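PDB 5H2D: KLLA0C04147p from Kluyveromyces lactis, which binds ergosterol in the sterol pocket of its oxysterol-binding (ORD) domain and probably transfers sterols between membranes. Local coordinates for residues E68-E81 against P327-A339. Sequence-based numbering, arbitrary orientation.
Sequences EPTSLLQRVAEDLE and PFNLTKFAVTLNA. With ERG (ergosterol), chain B.
The ergosterol pocket of this ORD domain is backed by helix 72-77 and the 3-10 turn after it, whose other side meets helix 332-337 and the residue after it through Gln-74, Ala-77 and Glu-78 against Phe-333, Ala-334, Leu-337 and Asn-338. The short axes approach to 10.0 Å at 136°, about midway between antiparallel and perpendicular. Gln-74 makes the direct polar link: its NE2 donates to Asn-338 OD1 at 2.9 Å, nearly straight (170°) and close to the donor's amide plane, with the two amide planes steeply crossed. OE1 of Gln-74 faces back, accepting from Ser-71 N in a capping box and from Gln-359. Replacing Gln-74 with alanine removes both amide atoms and is likely to leave Asn-338 OD1 without this donor, undo half the capping box and open a gap beside Asn-338 CB. One methyl, Leu-337 CD1, lies 3.4 Å from Gln-74 O and also packs on Glu-78 CG.

With CG anti to the backbone N (chi1 -175°), Phe-333 lays its ring against the turn at 77-81, and Glu-81 CA sits over the ring centre, 3.9 Å from the centroid, a CH-pi contact; Ala-77 O meets the ring edge. At the opposite end Pro-69 CD covers a face of Phe-328, 3.5 Å from its centroid.

Along the same side, water bridges carboxylates of 68-81 to the 327-339 segment. One water donates to Glu-78 OE1 and Glu-81 OE1 while accepting from Thr-331 OG1 at 2.6 Å; another joins Glu-68 OE2 to Phe-328 O. Glu-81 OE2 accepts from Asn-321 and from a third water, which accepts from Phe-333 N. Glu-68 and Glu-78 are also salt-bridged to Arg-75, NH1 to Glu-68 OE1 at 3.0 Å, and to Arg-116. Arg-75 lies against the sterol methyl C18, and Asp-79 OD1 is 3.0 Å from ergosterol O1. Glu-68 and Glu-78, facing Arg-75 and Arg-116, are thus likely to stay ionised, tying the 327-339 segment through water to an arginine that lines the pocket.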
# COMPACT_ATOMS: atom_id res chain seq x y z
N GLU A 68 -0.45 11.44 -11.63
CA GLU A 68 0.63 11.51 -10.66
C GLU A 68 1.76 10.60 -11.11
O GLU A 68 1.50 9.48 -11.54
CB GLU A 68 0.12 11.06 -9.28
CG GLU A 68 1.13 11.17 -8.17
CD GLU A 68 0.55 10.68 -6.85
OE1 GLU A 68 0.80 9.52 -6.47
OE2 GLU A 68 -0.15 11.47 -6.19
N PRO A 69 3.03 11.03 -10.99
CA PRO A 69 4.15 10.20 -11.47
C PRO A 69 4.55 9.12 -10.48
O PRO A 69 5.74 8.90 -10.23
CB PRO A 69 5.28 11.21 -11.66
CG PRO A 69 5.01 12.21 -10.57
CD PRO A 69 3.50 12.36 -10.55
N THR A 70 3.57 8.43 -9.92
CA THR A 70 3.82 7.23 -9.16
C THR A 70 3.04 6.12 -9.82
O THR A 70 2.08 6.38 -10.55
CB THR A 70 3.36 7.35 -7.71
OG1 THR A 70 1.93 7.53 -7.69
CG2 THR A 70 4.03 8.55 -7.02
N SER A 71 3.43 4.88 -9.57
CA SER A 71 2.70 3.72 -10.07
C SER A 71 1.70 3.24 -9.02
O SER A 71 1.90 3.44 -7.82
CB SER A 71 3.68 2.59 -10.41
OG SER A 71 3.02 1.44 -10.91
N LEU A 72 0.62 2.59 -9.48
CA LEU A 72 -0.19 1.85 -8.52
C LEU A 72 0.67 0.92 -7.66
O LEU A 72 0.42 0.75 -6.46
CB LEU A 72 -1.29 1.07 -9.24
CG LEU A 72 -2.74 1.27 -8.77
CD1 LEU A 72 -2.91 0.79 -7.35
CD2 LEU A 72 -3.14 2.74 -8.90
N LEU A 73 1.73 0.34 -8.25
CA LEU A 73 2.62 -0.53 -7.49
C LEU A 73 3.28 0.20 -6.33
O LEU A 73 3.54 -0.40 -5.28
CB LEU A 73 3.72 -1.10 -8.41
CG LEU A 73 3.27 -1.91 -9.62
CD1 LEU A 73 4.48 -2.50 -10.37
CD2 LEU A 73 2.32 -3.00 -9.17
N GLN A 74 3.58 1.48 -6.52
CA GLN A 74 4.21 2.28 -5.48
C GLN A 74 3.20 2.84 -4.49
O GLN A 74 3.50 2.93 -3.30
CB GLN A 74 5.04 3.38 -6.14
CG GLN A 74 6.22 2.79 -6.93
CD GLN A 74 6.85 3.76 -7.90
OE1 GLN A 74 6.16 4.60 -8.48
NE2 GLN A 74 8.16 3.64 -8.10
N ARG A 75 1.98 3.17 -4.94
CA ARG A 75 0.95 3.56 -3.98
C ARG A 75 0.68 2.45 -2.98
O ARG A 75 0.43 2.71 -1.80
CB ARG A 75 -0.34 3.94 -4.69
CG ARG A 75 -0.23 5.18 -5.56
CD ARG A 75 0.32 6.39 -4.81
NE ARG A 75 -0.60 6.87 -3.77
CZ ARG A 75 -1.54 7.79 -3.96
NH1 ARG A 75 -1.68 8.37 -5.16
NH2 ARG A 75 -2.33 8.14 -2.95
N VAL A 76 0.70 1.19 -3.44
CA VAL A 76 0.50 0.08 -2.52
C VAL A 76 1.66 -0.04 -1.54
O VAL A 76 1.46 -0.40 -0.38
CB VAL A 76 0.28 -1.22 -3.32
CG1 VAL A 76 0.27 -2.41 -2.39
CG2 VAL A 76 -1.05 -1.13 -4.10
N ALA A 77 2.89 0.29 -1.97
CA ALA A 77 4.01 0.30 -1.04
C ALA A 77 3.86 1.35 0.05
O ALA A 77 4.50 1.22 1.11
CB ALA A 77 5.32 0.52 -1.80
N GLU A 78 3.04 2.39 -0.17
CA GLU A 78 2.81 3.36 0.89
C GLU A 78 2.06 2.76 2.08
O GLU A 78 1.96 3.43 3.12
CB GLU A 78 2.08 4.58 0.32
CG GLU A 78 2.95 5.35 -0.69
CD GLU A 78 2.34 6.65 -1.21
OE1 GLU A 78 1.96 7.52 -0.39
OE2 GLU A 78 2.26 6.81 -2.44
N ASP A 79 1.55 1.53 1.97
CA ASP A 79 1.07 0.79 3.14
C ASP A 79 2.14 0.74 4.23
O ASP A 79 1.82 0.63 5.42
CB ASP A 79 0.72 -0.66 2.82
CG ASP A 79 -0.55 -0.84 2.03
OD1 ASP A 79 -1.38 0.10 1.91
OD2 ASP A 79 -0.71 -1.98 1.51
N LEU A 80 3.40 0.81 3.82
CA LEU A 80 4.52 0.56 4.73
C LEU A 80 5.06 1.81 5.40
O LEU A 80 6.05 1.71 6.14
CB LEU A 80 5.65 -0.13 3.96
CG LEU A 80 5.24 -1.44 3.30
CD1 LEU A 80 6.43 -2.07 2.61
CD2 LEU A 80 4.63 -2.39 4.34
N GLU A 81 4.46 2.98 5.16
CA GLU A 81 5.06 4.22 5.65
C GLU A 81 5.29 4.17 7.16
O GLU A 81 6.32 4.65 7.65
CB GLU A 81 4.19 5.43 5.30
CG GLU A 81 4.78 6.74 5.77
CD GLU A 81 4.02 7.97 5.26
OE1 GLU A 81 3.07 7.81 4.47
OE2 GLU A 81 4.36 9.10 5.67
N PRO A 327 6.45 18.77 -5.45
CA PRO A 327 5.66 18.62 -6.69
C PRO A 327 4.72 17.43 -6.55
O PRO A 327 5.06 16.42 -5.93
CB PRO A 327 6.73 18.39 -7.76
CG PRO A 327 8.00 18.98 -7.17
CD PRO A 327 7.90 18.73 -5.69
N PHE A 328 3.52 17.57 -7.11
CA PHE A 328 2.50 16.52 -7.10
C PHE A 328 2.00 16.23 -5.69
O PHE A 328 1.28 15.24 -5.49
CB PHE A 328 3.00 15.23 -7.76
CG PHE A 328 3.76 15.47 -9.05
CD1 PHE A 328 3.09 15.71 -10.23
CD2 PHE A 328 5.15 15.44 -9.06
CE1 PHE A 328 3.78 15.93 -11.39
CE2 PHE A 328 5.85 15.66 -10.24
CZ PHE A 328 5.16 15.90 -11.40
N ASN A 329 2.36 17.06 -4.71
CA ASN A 329 1.89 16.90 -3.34
C ASN A 329 2.32 15.57 -2.74
O ASN A 329 1.64 15.02 -1.87
CB ASN A 329 0.37 17.07 -3.24
CG ASN A 329 -0.06 18.51 -3.38
OD1 ASN A 329 0.77 19.42 -3.29
ND2 ASN A 329 -1.35 18.74 -3.57
N LEU A 330 3.45 15.05 -3.18
CA LEU A 330 3.93 13.78 -2.65
C LEU A 330 4.34 13.93 -1.19
O LEU A 330 4.75 15.00 -0.74
CB LEU A 330 5.12 13.28 -3.46
CG LEU A 330 4.88 12.95 -4.93
CD1 LEU A 330 6.12 12.28 -5.49
CD2 LEU A 330 3.64 12.05 -5.10
N THR A 331 4.22 12.83 -0.45
CA THR A 331 4.79 12.74 0.89
C THR A 331 6.30 12.51 0.81
O THR A 331 6.84 12.10 -0.21
CB THR A 331 4.18 11.58 1.68
OG1 THR A 331 4.45 10.35 1.00
CG2 THR A 331 2.66 11.77 1.86
N LYS A 332 6.98 12.74 1.94
CA LYS A 332 8.39 12.38 2.02
C LYS A 332 8.61 10.92 1.67
O LYS A 332 9.51 10.57 0.90
CB LYS A 332 8.93 12.65 3.43
CG LYS A 332 9.19 14.10 3.79
CD LYS A 332 10.24 14.17 4.92
CE LYS A 332 9.72 14.83 6.19
NZ LYS A 332 8.71 14.01 6.91
N PHE A 333 7.78 10.04 2.23
CA PHE A 333 7.95 8.61 1.97
C PHE A 333 7.74 8.32 0.49
O PHE A 333 8.51 7.56 -0.11
CB PHE A 333 6.98 7.79 2.82
CG PHE A 333 7.17 6.31 2.69
CD1 PHE A 333 8.21 5.67 3.37
CD2 PHE A 333 6.31 5.54 1.93
CE1 PHE A 333 8.38 4.30 3.26
CE2 PHE A 333 6.49 4.17 1.81
CZ PHE A 333 7.51 3.55 2.49
N ALA A 334 6.71 8.91 -0.12
CA ALA A 334 6.45 8.64 -1.53
C ALA A 334 7.60 9.11 -2.40
O ALA A 334 7.91 8.48 -3.41
CB ALA A 334 5.14 9.28 -1.97
N VAL A 335 8.26 10.22 -2.02
CA VAL A 335 9.41 10.70 -2.77
C VAL A 335 10.52 9.66 -2.83
O VAL A 335 11.28 9.60 -3.82
CB VAL A 335 9.90 12.03 -2.17
CG1 VAL A 335 11.30 12.40 -2.71
CG2 VAL A 335 8.93 13.15 -2.52
N THR A 336 10.62 8.78 -1.82
CA THR A 336 11.70 7.79 -1.84
C THR A 336 11.46 6.65 -2.84
O THR A 336 12.41 5.94 -3.18
CB THR A 336 11.93 7.16 -0.46
OG1 THR A 336 10.87 6.25 -0.13
CG2 THR A 336 12.07 8.23 0.62
N LEU A 337 10.23 6.47 -3.32
CA LEU A 337 9.87 5.19 -3.92
C LEU A 337 10.36 5.07 -5.36
O LEU A 337 10.90 4.03 -5.75
CB LEU A 337 8.36 5.00 -3.87
CG LEU A 337 7.79 4.82 -2.47
CD1 LEU A 337 6.26 4.81 -2.49
CD2 LEU A 337 8.32 3.56 -1.81
N ASN A 338 10.13 6.10 -6.18
CA ASN A 338 10.53 6.06 -7.58
C ASN A 338 11.92 6.62 -7.82
O ASN A 338 12.21 7.11 -8.92
CB ASN A 338 9.51 6.81 -8.45
CG ASN A 338 9.54 6.33 -9.89
OD1 ASN A 338 9.64 5.14 -10.14
ND2 ASN A 338 9.47 7.27 -10.84
N ALA A 339 12.80 6.56 -6.82
CA ALA A 339 14.14 7.14 -6.94
C ALA A 339 15.05 6.22 -7.74
O ALA A 339 15.23 5.06 -7.36
CB ALA A 339 14.73 7.37 -5.56
C1 ERG B . -5.52 3.72 -1.18
C2 ERG B . -4.56 2.90 -0.32
C3 ERG B . -4.43 1.55 -0.95
C4 ERG B . -3.88 1.68 -2.37
C5 ERG B . -4.63 2.61 -3.17
C6 ERG B . -4.74 2.38 -4.54
C7 ERG B . -5.39 3.27 -5.40
C8 ERG B . -5.97 4.45 -4.92
C9 ERG B . -6.07 4.61 -3.50
C10 ERG B . -5.04 3.85 -2.63
C11 ERG B . -6.26 6.11 -3.03
C12 ERG B . -7.17 6.92 -3.96
C13 ERG B . -6.62 6.80 -5.40
C14 ERG B . -6.77 5.31 -5.76
C15 ERG B . -6.46 5.32 -7.25
C16 ERG B . -7.11 6.64 -7.76
C17 ERG B . -7.54 7.39 -6.47
C18 ERG B . -5.17 7.34 -5.53
C19 ERG B . -3.73 4.69 -2.66
C20 ERG B . -7.47 8.92 -6.73
C21 ERG B . -7.79 9.78 -5.52
C22 ERG B . -8.50 9.19 -7.82
C23 ERG B . -8.07 9.65 -9.18
C24 ERG B . -9.12 9.89 -10.26
C25 ERG B . -8.75 11.17 -11.02
C26 ERG B . -8.77 12.35 -10.03
C27 ERG B . -9.75 11.50 -12.15
C28 ERG B . -9.09 8.68 -11.17
O1 ERG B . -3.55 0.68 -0.14
O HOH W 1 -0.69 14.07 -6.88
O HOH W 2 3.55 8.00 1.69
O HOH W 3 6.30 10.68 4.69